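PDB 1I4U: crustacyanin-C1 subunit, which binds the carotenoid astaxanthin, which gives the lobster carapace its blue colour, and assembles with other crustacyanin subunits into larger complexes. Local coordinates for residues N18-E23 with V106-D111; N29-V34 with K61-E66; V34-A39 with C173-Q178; Y112-C117 with D144-K149; A152-I157 with T162-T167. All blocks are in the same frame, centred on the assembly; numbering follows the deposited sequence.

Interaction 1 of 5, residues N18-E23 with V106-D111; sequences NKLWAE and VILETD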
# COMPACT_ATOMS: atom_id res chain seq x y z
N ASN A 18 14.60 -5.02 14.08
CA ASN A 18 14.28 -5.79 15.30
C ASN A 18 14.62 -5.01 16.56
O ASN A 18 13.94 -5.04 17.58
CB ASN A 18 14.91 -7.19 15.43
CG ASN A 18 13.93 -7.93 16.38
OD1 ASN A 18 13.83 -7.51 17.54
ND2 ASN A 18 13.20 -8.92 15.89
N LYS A 19 15.75 -4.33 16.49
CA LYS A 19 16.17 -3.55 17.64
C LYS A 19 15.15 -2.44 17.90
O LYS A 19 14.75 -2.19 19.05
CB LYS A 19 17.55 -2.96 17.39
CG LYS A 19 17.91 -1.86 18.38
CD LYS A 19 18.83 -0.85 17.71
CE LYS A 19 18.03 0.18 16.91
NZ LYS A 19 18.91 1.32 16.49
N LEU A 20 14.77 -1.76 16.81
CA LEU A 20 13.86 -0.61 16.95
C LEU A 20 12.55 -1.13 17.51
O LEU A 20 11.92 -0.56 18.41
CB LEU A 20 13.69 0.08 15.59
CG LEU A 20 14.92 0.86 15.07
CD1 LEU A 20 14.72 1.26 13.60
CD2 LEU A 20 15.24 2.08 15.90
N TRP A 21 12.13 -2.25 16.95
CA TRP A 21 10.84 -2.81 17.33
C TRP A 21 10.82 -3.09 18.82
O TRP A 21 9.92 -2.74 19.57
CB TRP A 21 10.56 -4.08 16.52
CG TRP A 21 9.24 -4.72 16.79
CD1 TRP A 21 9.01 -5.86 17.51
CD2 TRP A 21 7.94 -4.31 16.35
NE1 TRP A 21 7.67 -6.16 17.55
CE2 TRP A 21 6.98 -5.22 16.84
CE3 TRP A 21 7.46 -3.23 15.60
CZ2 TRP A 21 5.59 -5.13 16.61
CZ3 TRP A 21 6.11 -3.13 15.36
CH2 TRP A 21 5.17 -4.06 15.85
N ALA A 22 11.87 -3.79 19.27
CA ALA A 22 11.98 -4.10 20.70
C ALA A 22 12.11 -2.85 21.58
O ALA A 22 11.62 -2.79 22.71
CB ALA A 22 13.14 -5.06 20.90
N GLU A 23 12.79 -1.78 21.14
CA GLU A 23 12.80 -0.56 21.92
C GLU A 23 11.43 0.09 22.04
O GLU A 23 11.08 0.75 23.04
CB GLU A 23 13.70 0.50 21.25
CG GLU A 23 15.17 0.14 21.37
CD GLU A 23 16.08 1.04 20.57
OE1 GLU A 23 15.67 1.83 19.70
OE2 GLU A 23 17.27 0.89 20.84
N VAL A 106 8.43 2.51 9.66
CA VAL A 106 9.47 2.29 10.65
C VAL A 106 9.73 3.60 11.38
O VAL A 106 9.80 4.68 10.75
CB VAL A 106 10.74 1.82 9.98
CG1 VAL A 106 11.84 1.71 11.00
CG2 VAL A 106 10.51 0.47 9.30
N ILE A 107 9.88 3.51 12.68
CA ILE A 107 10.29 4.63 13.50
C ILE A 107 11.80 4.48 13.64
O ILE A 107 12.34 3.70 14.41
CB ILE A 107 9.56 4.68 14.84
CG1 ILE A 107 8.03 4.65 14.71
CG2 ILE A 107 10.06 5.85 15.70
CD1 ILE A 107 7.29 4.37 16.02
N LEU A 108 12.51 5.22 12.77
CA LEU A 108 13.97 5.08 12.74
C LEU A 108 14.60 5.57 14.04
O LEU A 108 15.65 5.07 14.48
CB LEU A 108 14.52 5.93 11.61
CG LEU A 108 14.59 5.42 10.22
CD1 LEU A 108 15.41 6.39 9.37
CD2 LEU A 108 15.20 4.02 10.13
N GLU A 109 14.00 6.59 14.63
CA GLU A 109 14.53 7.21 15.85
C GLU A 109 13.43 8.12 16.41
O GLU A 109 12.75 8.82 15.67
CB GLU A 109 15.79 8.03 15.59
CG GLU A 109 16.47 8.55 16.86
CD GLU A 109 17.77 9.28 16.57
OE1 GLU A 109 18.59 8.77 15.81
OE2 GLU A 109 17.96 10.41 17.10
N THR A 110 13.29 8.08 17.73
CA THR A 110 12.42 9.02 18.42
C THR A 110 12.89 9.19 19.87
O THR A 110 13.44 8.26 20.44
CB THR A 110 10.96 8.59 18.39
OG1 THR A 110 10.12 9.59 19.00
CG2 THR A 110 10.74 7.31 19.17
N ASP A 111 12.64 10.36 20.41
CA ASP A 111 12.79 10.58 21.86
C ASP A 111 11.43 10.70 22.53
O ASP A 111 11.42 11.04 23.72
CB ASP A 111 13.68 11.78 22.17
CG ASP A 111 13.03 13.12 21.89
OD1 ASP A 111 11.96 13.12 21.26
OD2 ASP A 111 13.63 14.14 22.31

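Interaction 2 of 5, residues N29-V34 with K61-E66; sequences NSYAGV and KQFVIE. Unlike the reference sequence in segment 61-66: Glu-66 (reference Lys).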
# COMPACT_ATOMS: atom_id res chain seq x y z
N ASN A 29 2.47 3.96 24.56
CA ASN A 29 1.65 5.03 25.14
C ASN A 29 2.41 6.33 25.04
O ASN A 29 1.84 7.41 24.87
CB ASN A 29 1.35 4.64 26.57
CG ASN A 29 0.11 3.77 26.71
OD1 ASN A 29 -1.00 4.24 26.48
ND2 ASN A 29 0.28 2.50 27.11
N SER A 30 3.74 6.27 25.15
CA SER A 30 4.51 7.50 25.04
C SER A 30 4.56 8.05 23.62
O SER A 30 4.94 9.21 23.45
CB SER A 30 5.92 7.28 25.57
OG SER A 30 5.91 7.06 26.99
N TYR A 31 4.24 7.24 22.63
CA TYR A 31 4.19 7.68 21.24
C TYR A 31 2.84 8.27 20.85
O TYR A 31 2.69 8.90 19.81
CB TYR A 31 4.55 6.50 20.31
CG TYR A 31 4.86 6.92 18.90
CD1 TYR A 31 6.03 7.57 18.53
CD2 TYR A 31 3.92 6.64 17.90
CE1 TYR A 31 6.29 7.94 17.23
CE2 TYR A 31 4.21 7.02 16.59
CZ TYR A 31 5.37 7.67 16.26
OH TYR A 31 5.59 8.04 14.94
N ALA A 32 1.86 8.06 21.73
CA ALA A 32 0.51 8.59 21.45
C ALA A 32 0.49 10.11 21.65
O ALA A 32 1.47 10.73 22.01
CB ALA A 32 -0.51 7.89 22.30
N GLY A 33 -0.65 10.70 21.34
CA GLY A 33 -0.83 12.13 21.44
C GLY A 33 -0.65 12.77 20.05
O GLY A 33 -0.81 12.14 18.99
N VAL A 34 -0.30 14.05 20.09
CA VAL A 34 -0.29 14.87 18.88
C VAL A 34 1.12 15.03 18.36
O VAL A 34 2.03 15.40 19.11
CB VAL A 34 -0.94 16.24 19.18
CG1 VAL A 34 -0.87 17.14 17.95
CG2 VAL A 34 -2.38 16.03 19.62
N LYS A 61 -3.57 -2.18 21.52
CA LYS A 61 -3.19 -3.04 20.41
C LYS A 61 -2.89 -2.32 19.11
O LYS A 61 -2.20 -2.86 18.25
CB LYS A 61 -4.31 -4.03 20.07
CG LYS A 61 -4.71 -4.97 21.18
CD LYS A 61 -3.55 -5.44 22.05
CE LYS A 61 -3.82 -6.83 22.60
NZ LYS A 61 -2.57 -7.46 23.14
N GLN A 62 -3.38 -1.08 18.95
CA GLN A 62 -3.01 -0.30 17.79
C GLN A 62 -3.26 1.16 18.14
O GLN A 62 -3.83 1.47 19.18
CB GLN A 62 -3.89 -0.68 16.60
CG GLN A 62 -5.27 -0.09 16.75
CD GLN A 62 -6.19 -0.44 15.61
OE1 GLN A 62 -7.32 0.05 15.61
NE2 GLN A 62 -5.74 -1.22 14.65
N PHE A 63 -2.87 2.00 17.23
CA PHE A 63 -3.17 3.42 17.26
C PHE A 63 -4.26 3.73 16.28
O PHE A 63 -4.22 3.33 15.12
CB PHE A 63 -1.96 4.27 16.92
CG PHE A 63 -0.74 4.11 17.79
CD1 PHE A 63 0.21 3.17 17.46
CD2 PHE A 63 -0.53 4.90 18.91
CE1 PHE A 63 1.35 3.01 18.23
CE2 PHE A 63 0.62 4.77 19.68
CZ PHE A 63 1.59 3.85 19.32
N VAL A 64 -5.23 4.51 16.76
CA VAL A 64 -6.21 5.17 15.96
C VAL A 64 -5.75 6.60 15.71
O VAL A 64 -5.26 7.28 16.61
CB VAL A 64 -7.57 5.20 16.70
CG1 VAL A 64 -8.60 6.01 15.97
CG2 VAL A 64 -7.97 3.72 16.90
N ILE A 65 -5.82 7.05 14.48
CA ILE A 65 -5.20 8.29 14.05
C ILE A 65 -6.26 9.19 13.48
O ILE A 65 -7.04 8.74 12.65
CB ILE A 65 -4.09 8.13 12.99
CG1 ILE A 65 -3.09 7.07 13.36
CG2 ILE A 65 -3.42 9.46 12.73
CD1 ILE A 65 -2.15 6.66 12.26
N GLU A 66 -6.24 10.46 13.88
CA GLU A 66 -6.96 11.51 13.18
C GLU A 66 -5.88 12.46 12.65
O GLU A 66 -5.16 13.10 13.41
CB GLU A 66 -7.96 12.24 14.08
CG GLU A 66 -9.06 11.32 14.59
CD GLU A 66 -10.07 12.01 15.44
OE1 GLU A 66 -11.23 11.85 15.09
OE2 GLU A 66 -9.54 12.61 16.37

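Interaction 3 of 5, residues V34-A39 with C173-Q178; sequences VWYQFA and CPYDTQ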
# COMPACT_ATOMS: atom_id res chain seq x y z
N VAL A 34 -0.30 14.05 20.09
CA VAL A 34 -0.29 14.87 18.88
C VAL A 34 1.12 15.03 18.36
O VAL A 34 2.03 15.40 19.11
CB VAL A 34 -0.94 16.24 19.18
CG1 VAL A 34 -0.87 17.14 17.95
CG2 VAL A 34 -2.38 16.03 19.62
N TRP A 35 1.28 14.74 17.07
CA TRP A 35 2.53 14.96 16.35
C TRP A 35 2.28 15.83 15.12
O TRP A 35 1.34 15.56 14.35
CB TRP A 35 3.09 13.65 15.85
CG TRP A 35 3.69 12.70 16.83
CD1 TRP A 35 3.08 11.58 17.32
CD2 TRP A 35 4.98 12.74 17.41
NE1 TRP A 35 3.94 10.92 18.18
CE2 TRP A 35 5.11 11.61 18.26
CE3 TRP A 35 6.05 13.63 17.29
CZ2 TRP A 35 6.28 11.33 19.00
CZ3 TRP A 35 7.19 13.38 18.00
CH2 TRP A 35 7.28 12.26 18.85
N TYR A 36 3.09 16.83 14.90
CA TYR A 36 3.01 17.68 13.73
C TYR A 36 4.03 17.22 12.71
O TYR A 36 5.15 16.84 13.04
CB TYR A 36 3.32 19.13 14.13
CG TYR A 36 2.35 19.67 15.16
CD1 TYR A 36 2.59 19.51 16.51
CD2 TYR A 36 1.17 20.33 14.79
CE1 TYR A 36 1.71 20.00 17.47
CE2 TYR A 36 0.29 20.80 15.74
CZ TYR A 36 0.55 20.63 17.09
OH TYR A 36 -0.31 21.09 18.03
N GLN A 37 3.68 17.25 11.43
CA GLN A 37 4.63 16.88 10.39
C GLN A 37 5.50 18.07 10.09
O GLN A 37 5.02 19.04 9.48
CB GLN A 37 3.88 16.44 9.14
CG GLN A 37 4.82 16.01 7.98
CD GLN A 37 3.95 15.71 6.79
OE1 GLN A 37 3.34 14.66 6.57
NE2 GLN A 37 3.65 16.58 5.89
N PHE A 38 6.77 18.01 10.50
CA PHE A 38 7.69 19.11 10.30
C PHE A 38 8.18 19.20 8.86
O PHE A 38 8.30 20.29 8.32
CB PHE A 38 8.87 18.96 11.26
CG PHE A 38 9.93 20.01 11.12
CD1 PHE A 38 9.72 21.30 11.59
CD2 PHE A 38 11.11 19.71 10.46
CE1 PHE A 38 10.67 22.28 11.42
CE2 PHE A 38 12.08 20.67 10.33
CZ PHE A 38 11.87 21.96 10.80
N ALA A 39 8.50 18.04 8.28
CA ALA A 39 9.04 17.99 6.92
C ALA A 39 8.84 16.57 6.38
O ALA A 39 8.70 15.62 7.17
CB ALA A 39 10.51 18.35 6.80
N CYS A 173 -2.07 28.27 11.17
CA CYS A 173 -2.83 27.03 11.07
C CYS A 173 -4.01 27.02 12.03
O CYS A 173 -3.82 27.36 13.21
CB CYS A 173 -1.94 25.84 11.41
SG CYS A 173 -0.67 25.54 10.18
N PRO A 174 -5.18 26.61 11.57
CA PRO A 174 -6.38 26.58 12.43
C PRO A 174 -6.45 25.28 13.23
O PRO A 174 -7.42 24.50 13.12
CB PRO A 174 -7.52 26.71 11.44
CG PRO A 174 -7.02 25.92 10.26
CD PRO A 174 -5.54 26.23 10.20
N TYR A 175 -5.47 25.04 14.08
CA TYR A 175 -5.38 23.77 14.79
C TYR A 175 -6.60 23.49 15.67
O TYR A 175 -7.03 22.35 15.75
CB TYR A 175 -4.11 23.77 15.60
CG TYR A 175 -2.80 23.80 14.90
CD1 TYR A 175 -2.44 22.93 13.87
CD2 TYR A 175 -1.82 24.67 15.30
CE1 TYR A 175 -1.20 22.98 13.25
CE2 TYR A 175 -0.57 24.73 14.73
CZ TYR A 175 -0.27 23.88 13.69
OH TYR A 175 1.00 23.97 13.17
N ASP A 176 -7.13 24.52 16.32
CA ASP A 176 -8.25 24.30 17.21
C ASP A 176 -9.48 23.91 16.43
O ASP A 176 -10.36 23.25 16.98
CB ASP A 176 -8.48 25.52 18.09
CG ASP A 176 -7.60 25.62 19.29
OD1 ASP A 176 -6.83 24.68 19.57
OD2 ASP A 176 -7.69 26.70 19.97
N THR A 177 -9.61 24.35 15.17
CA THR A 177 -10.67 23.90 14.31
C THR A 177 -10.40 22.48 13.84
O THR A 177 -11.28 21.62 13.82
CB THR A 177 -10.84 24.87 13.13
OG1 THR A 177 -11.10 26.19 13.64
CG2 THR A 177 -12.02 24.49 12.28
N GLN A 178 -9.16 22.24 13.39
CA GLN A 178 -8.78 20.90 12.94
C GLN A 178 -9.09 19.83 13.96
O GLN A 178 -9.56 18.76 13.62
CB GLN A 178 -7.27 20.87 12.65
CG GLN A 178 -6.88 21.68 11.45
CD GLN A 178 -5.38 21.87 11.23
OE1 GLN A 178 -4.93 22.96 10.85
NE2 GLN A 178 -4.64 20.80 11.45

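Interaction 4 of 5, residues Y112-C117 with D144-K149; sequences YSNYAC and DQYVKK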
# COMPACT_ATOMS: atom_id res chain seq x y z
N TYR A 112 10.32 10.51 21.83
CA TYR A 112 8.95 10.54 22.28
C TYR A 112 8.44 11.94 22.67
O TYR A 112 7.27 12.20 22.43
CB TYR A 112 8.63 9.59 23.46
CG TYR A 112 8.92 8.17 23.01
CD1 TYR A 112 7.99 7.50 22.26
CD2 TYR A 112 10.10 7.55 23.31
CE1 TYR A 112 8.24 6.22 21.84
CE2 TYR A 112 10.38 6.25 22.88
CZ TYR A 112 9.42 5.58 22.14
OH TYR A 112 9.61 4.29 21.67
N SER A 113 9.28 12.76 23.27
CA SER A 113 8.86 14.07 23.76
C SER A 113 9.19 15.22 22.83
O SER A 113 8.63 16.31 23.08
CB SER A 113 9.46 14.31 25.13
OG SER A 113 10.81 14.25 25.09
N ASN A 114 10.03 15.08 21.81
CA ASN A 114 10.35 16.19 20.93
C ASN A 114 10.17 15.82 19.45
O ASN A 114 9.57 16.59 18.69
CB ASN A 114 11.79 16.67 21.14
CG ASN A 114 11.94 17.22 22.54
OD1 ASN A 114 11.56 18.38 22.78
ND2 ASN A 114 12.41 16.40 23.44
N TYR A 115 10.73 14.67 19.04
CA TYR A 115 10.80 14.37 17.61
C TYR A 115 10.61 12.91 17.34
O TYR A 115 10.87 12.08 18.19
CB TYR A 115 12.18 14.86 17.08
CG TYR A 115 13.32 13.98 17.51
CD1 TYR A 115 13.89 14.15 18.77
CD2 TYR A 115 13.81 12.97 16.69
CE1 TYR A 115 14.93 13.36 19.19
CE2 TYR A 115 14.84 12.18 17.12
CZ TYR A 115 15.40 12.37 18.36
OH TYR A 115 16.44 11.59 18.84
N ALA A 116 10.31 12.62 16.06
CA ALA A 116 10.34 11.29 15.51
C ALA A 116 10.77 11.35 14.04
O ALA A 116 10.43 12.30 13.31
CB ALA A 116 9.02 10.57 15.64
N CYS A 117 11.57 10.36 13.64
CA CYS A 117 12.07 10.24 12.29
C CYS A 117 11.45 8.95 11.72
O CYS A 117 11.75 7.87 12.23
CB CYS A 117 13.59 10.15 12.28
SG CYS A 117 14.48 11.22 13.46
N ASP A 144 16.84 22.86 15.58
CA ASP A 144 17.83 22.28 14.69
C ASP A 144 18.48 21.11 15.39
O ASP A 144 18.80 20.18 14.68
CB ASP A 144 18.83 23.37 14.28
CG ASP A 144 18.36 24.43 13.33
OD1 ASP A 144 17.17 24.60 12.97
OD2 ASP A 144 19.23 25.21 12.85
N GLN A 145 18.62 21.10 16.72
CA GLN A 145 19.35 19.94 17.27
C GLN A 145 18.61 18.64 16.99
O GLN A 145 19.24 17.61 16.81
CB GLN A 145 19.62 19.94 18.77
CG GLN A 145 18.39 20.04 19.65
CD GLN A 145 18.70 20.18 21.13
OE1 GLN A 145 19.51 19.40 21.62
NE2 GLN A 145 18.03 21.17 21.73
N TYR A 146 17.29 18.71 17.00
CA TYR A 146 16.49 17.53 16.73
C TYR A 146 16.40 17.19 15.25
O TYR A 146 16.43 16.01 14.88
CB TYR A 146 15.05 17.68 17.32
CG TYR A 146 15.09 18.01 18.80
CD1 TYR A 146 15.69 17.17 19.71
CD2 TYR A 146 14.57 19.20 19.29
CE1 TYR A 146 15.76 17.42 21.06
CE2 TYR A 146 14.64 19.48 20.67
CZ TYR A 146 15.22 18.60 21.53
OH TYR A 146 15.28 18.91 22.86
N VAL A 147 16.25 18.24 14.41
CA VAL A 147 16.30 18.06 12.97
C VAL A 147 17.57 17.34 12.58
O VAL A 147 17.52 16.43 11.77
CB VAL A 147 16.17 19.39 12.18
CG1 VAL A 147 16.34 19.17 10.69
CG2 VAL A 147 14.84 20.05 12.57
N LYS A 148 18.71 17.72 13.14
CA LYS A 148 19.99 17.11 12.81
C LYS A 148 20.07 15.64 13.24
O LYS A 148 20.74 14.83 12.60
CB LYS A 148 21.11 17.89 13.49
CG LYS A 148 21.56 19.21 12.92
CD LYS A 148 22.51 19.90 13.92
CE LYS A 148 22.97 21.29 13.58
NZ LYS A 148 21.91 22.32 13.55
N LYS A 149 19.36 15.32 14.32
CA LYS A 149 19.28 13.91 14.71
C LYS A 149 18.63 13.11 13.61
O LYS A 149 19.10 12.03 13.21
CB LYS A 149 18.57 13.68 16.05
CG LYS A 149 19.43 14.29 17.23
CD LYS A 149 18.64 14.34 18.50
CE LYS A 149 18.92 15.59 19.37
NZ LYS A 149 20.35 15.61 19.76

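Interaction 5 of 5, residues A152-I157 with T162-T167; sequences AAFKNI and TRFVKT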
# COMPACT_ATOMS: atom_id res chain seq x y z
N ALA A 152 20.90 12.76 10.57
CA ALA A 152 21.91 11.72 10.76
C ALA A 152 21.32 10.36 10.51
O ALA A 152 21.87 9.51 9.82
CB ALA A 152 22.53 11.80 12.14
N ALA A 153 20.11 10.15 11.06
CA ALA A 153 19.46 8.85 10.95
C ALA A 153 19.16 8.48 9.51
O ALA A 153 19.34 7.34 9.10
CB ALA A 153 18.18 8.78 11.78
N PHE A 154 18.69 9.47 8.75
CA PHE A 154 18.40 9.17 7.36
C PHE A 154 19.66 9.01 6.53
O PHE A 154 19.68 8.14 5.64
CB PHE A 154 17.49 10.28 6.84
CG PHE A 154 16.06 10.22 7.37
CD1 PHE A 154 15.26 9.16 7.01
CD2 PHE A 154 15.53 11.17 8.21
CE1 PHE A 154 13.96 9.08 7.45
CE2 PHE A 154 14.24 11.10 8.66
CZ PHE A 154 13.45 10.02 8.36
N LYS A 155 20.68 9.81 6.80
CA LYS A 155 21.95 9.63 6.09
C LYS A 155 22.52 8.26 6.35
O LYS A 155 23.11 7.62 5.47
CB LYS A 155 22.93 10.71 6.51
CG LYS A 155 22.74 12.06 5.84
CD LYS A 155 23.59 13.07 6.53
CE LYS A 155 24.20 14.24 5.85
NZ LYS A 155 23.56 14.68 4.60
N ASN A 156 22.31 7.78 7.56
CA ASN A 156 22.83 6.47 7.94
C ASN A 156 22.21 5.33 7.14
O ASN A 156 22.81 4.25 7.05
CB ASN A 156 22.61 6.23 9.44
CG ASN A 156 23.15 4.94 10.00
OD1 ASN A 156 24.35 4.71 10.15
ND2 ASN A 156 22.29 4.03 10.40
N ILE A 157 21.04 5.54 6.54
CA ILE A 157 20.40 4.52 5.71
C ILE A 157 20.36 4.96 4.25
O ILE A 157 19.60 4.53 3.40
CB ILE A 157 19.01 4.12 6.25
CG1 ILE A 157 17.98 5.24 6.35
CG2 ILE A 157 19.19 3.46 7.60
CD1 ILE A 157 16.54 4.77 6.30
N THR A 162 18.65 16.00 1.25
CA THR A 162 18.22 17.17 0.49
C THR A 162 16.83 17.02 -0.12
O THR A 162 16.21 17.96 -0.63
CB THR A 162 19.25 17.48 -0.64
OG1 THR A 162 19.17 16.44 -1.65
CG2 THR A 162 20.66 17.54 -0.07
N ARG A 163 16.24 15.82 -0.07
CA ARG A 163 14.90 15.54 -0.49
C ARG A 163 13.82 16.09 0.45
O ARG A 163 12.67 16.22 0.09
CB ARG A 163 14.74 14.02 -0.67
CG ARG A 163 15.46 13.51 -1.93
CD ARG A 163 15.54 11.99 -1.94
NE ARG A 163 14.16 11.42 -1.99
CZ ARG A 163 13.88 10.17 -1.66
NH1 ARG A 163 14.79 9.29 -1.27
NH2 ARG A 163 12.62 9.80 -1.72
N PHE A 164 14.19 16.46 1.68
CA PHE A 164 13.15 16.96 2.60
C PHE A 164 12.66 18.35 2.23
O PHE A 164 13.45 19.21 1.87
CB PHE A 164 13.68 17.04 4.03
CG PHE A 164 13.64 15.70 4.71
CD1 PHE A 164 12.45 15.25 5.26
CD2 PHE A 164 14.74 14.89 4.76
CE1 PHE A 164 12.37 14.02 5.87
CE2 PHE A 164 14.70 13.66 5.39
CZ PHE A 164 13.48 13.23 5.91
N VAL A 165 11.35 18.51 2.39
CA VAL A 165 10.66 19.80 2.20
C VAL A 165 9.91 20.11 3.47
O VAL A 165 9.19 19.24 4.01
CB VAL A 165 9.71 19.78 0.98
CG1 VAL A 165 9.06 21.14 0.85
CG2 VAL A 165 10.46 19.37 -0.30
N LYS A 166 10.02 21.31 4.00
CA LYS A 166 9.32 21.72 5.23
C LYS A 166 7.85 21.89 4.95
O LYS A 166 7.43 22.33 3.89
CB LYS A 166 9.91 23.04 5.72
CG LYS A 166 9.61 23.48 7.10
CD LYS A 166 10.47 24.65 7.56
CE LYS A 166 11.83 24.06 7.89
NZ LYS A 166 12.73 25.12 8.45
N THR A 167 7.03 21.55 5.92
CA THR A 167 5.56 21.66 5.86
C THR A 167 5.14 22.91 6.58
O THR A 167 5.64 23.28 7.65
CB THR A 167 4.97 20.43 6.59
OG1 THR A 167 5.49 19.35 5.84
CG2 THR A 167 3.44 20.46 6.67

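Interaction 1 of 5, residues N18-E23 with V106-D111
Leu-20, on helix 17-24, presses its two methyls onto the strand 102-110 of the lipocalin beta barrel, and it alone carries the helix side of this contact. CD1 packs against Val-106 CG1 at 3.9 Å, the two side chains crossing at about a right angle. The same methyl sits 3.5 Å from Ile-107 O, while CD2 lies 3.3 Å from Leu-108 O, so the leucine fork rests on backbone carbonyls as much as on side chains. No hydrogen bond joins the two segments; Ile-107 O is instead bonded to Gln-24 NE2, one residue beyond the helical segment. Helix and strand axes cross nearly perpendicularly, at 81°, with a closest approach of 8.8 Å, which leaves room for one layer of side chains. Cutting Leu-20 back to an alanine removes both methyls and would probably leave Val-106 CG1 without the leucine methyl that packs on it and open a gap between helix and strand. On the strand, Leu-108 and Glu-109 both face Cys-117 in a classic beta bulge. The side chain of Leu-108 starts away from helix 17-24, and its end packs on Phe-154 of helix 144-156 and on Ile-157 just after it. With CG of Leu-20 anti to its carbonyl carbon (chi1 -71°), the fork reaches the strand, where its CD1 still comes within 4.5 Å of Leu-108 CD2.

Interaction 2 of 5, residues N29-V34 with K61-E66
The backbones come nearest at Ala-32 and Phe-63, whose CA atoms are 7.6 Å apart, where the chain leaves the short, weakly bonded helix 28-31 and enters the strand that begins at Gly-33. Side chains bridge that separation. Tyr-31 turns an edge toward the face of Phe-63 in an offset edge-to-face pair, the ring planes at 73° and the centroids 5.8 Å apart. Its closest atom is CD2, 3.9 Å from Phe-63 CZ, and CZ lies near the plane of the tyrosine ring. The tyrosine CB also leans on CZ, at 4.1 Å. This pair belongs to the lipocalin barrel: strand 63-68 is paired with strand 52-58, which in turn pairs with strand 33-41, and the aromatic contact reaches from strand 63-68 past strand 52-58 to the chain just ahead of strand 33-41. Phe-63 CE2 also meets Ala-32, 4.2 Å from the alanine CB. Both rings are buried and have further aromatic neighbours, Tyr-31 meeting Trp-35 and Phe-63 meeting Phe-58. Gly-33 follows with phi 98° and psi -156°, at which a side chain would collide with the carbonyl O of Ala-32, so a residue without one suits the spot.

Interaction 3 of 5, residues V34-A39 with C173-Q178
Tyr-36 and Tyr-175 form an edge-to-face aromatic pair near the surface, joining strand 33-41 of the lipocalin barrel to the short C-terminal helix 175-178. The edge belongs to Tyr-36 and the face to Tyr-175; their centroids are 5.1 Å apart and their planes inclined at 66°. Tyr-36 CE2 makes the nearest approach, 3.6 Å from Tyr-175 CE1, standing above the ring toward its rim. The adjacent CD2 of Tyr-36 reaches the same bond of the partner, 4.0 Å from Tyr-175 CZ. Against the opposite face of Tyr-175 lies CB of Cys-173, 3.4 Å above the plane, so this ring is held between the cysteine of its own segment and the strand tyrosine. Both rings have CG anti to their carbonyl carbons, with chi1 of -60° for Tyr-36 and -65° for Tyr-175, which carries each out across the space between backbones whose nearest CA atoms are 10.4 Å apart. Pro-174, at the N-cap position, centres an inverse gamma turn just before the helix. Cys-173 is disulfide-bonded to Cys-51, and the hydroxyl of Tyr-175 is hydrogen-bonded to Gln-169 OE1 and to Gly-170 N. No hydrogen bond links the two segments themselves: the pair is held by ring packing, while the disulfide and the hydroxyl bonds probably limit how far the Tyr-175 ring can shift.

Interaction 4 of 5, residues Y112-C117 with D144-K149
Tyr-146 is held against Asn-114 and Tyr-115 by two different sorts of contact. Its ring receives Asn-114 CB over the centre of one face in a CH-pi contact, 3.9 Å from the centroid and 6° off the normal. The asparagine amide then lies stacked along the ring, the planes 9° apart, with CG 3.7 Å from Tyr-146 CZ. Gln-145 CG covers the opposite face. The Tyr-115 ring is nearly parallel to that of Tyr-146 but slid so far that they barely overlap, meeting at CD1 to CD1, 3.6 Å apart. In this lipocalin, the contact lays helix 144-156 on the outside of the barrel, against strand 115-123. Tyr-115 holds CG between its backbone N and carbonyl carbon (chi1 73°), which brings the phenol end across the Lys-149 chain. That chain is bent at chi3 and chi4, so its CD lies 3.5 Å from Tyr-115 OH while its end leads away. The hydroxyl is hydrogen-bonded to Glu-109 OE2. A serine in place of Tyr-146 would probably leave the Asn-114 amide without its stacking surface and open a gap beside the Tyr-115 ring. Cys-117 SG, disulfide-bonded to Cys-150 of the helix, lies in plane at the edge of Tyr-115.

Interaction 5 of 5, residues A152-I157 with T162-T167
Phe-154 meets Phe-164 across a four-residue connection, and these two rings make the whole contact. Along the helix, Ala-152 and Ala-153 precede it; the carbonyl of Ala-152 accepts the N-H of Asn-156. Phe-154 then sends its ring toward the strand, with CG anti to the carbonyl carbon (chi1 -73°). Phe-164 CZ sits over one face of it, 3.6 Å above the plane and displaced toward the rim, and is 3.6 Å from Phe-154 CE2. The planes are inclined at 56° and the centroids are 5.2 Å apart, an oblique pairing. The N-H of Ile-157 bonds back to Phe-154 O at 3.1 Å. The pair thus ties the C-terminal part of helix 144-156 to strand 164-166 of the lipocalin fold. Around it, both rings touch Ser-133 of strand 128-137, Phe-154 also packs on Leu-108 of strand 102-110, and Phe-164 reaches Thr-41 of strand 33-41.

How the interactions relate
None of the five contacts has a hydrogen bond across its own segments; all rest on packing against the same curled sheet. Interaction 2 is buried, interaction 3 is at the surface, and the others are partly buried. Interaction 1 sets leucine methyls on aliphatic groups and backbone carbonyls, whereas aromatic rings dominate the rest, an amide joining them in interaction 4. Interactions 4 and 5 share helix 144-156, and Cys-117 CB touches Phe-154 CE2 between them. Interactions 2 and 3 bear on strand 33-41, one just ahead of it and the other along it. Polar links run between contacts instead: Thr-110 OG1 to Tyr-115 O joins 1 to 4, and Phe-38 O to Thr-167 N joins 3 to 5.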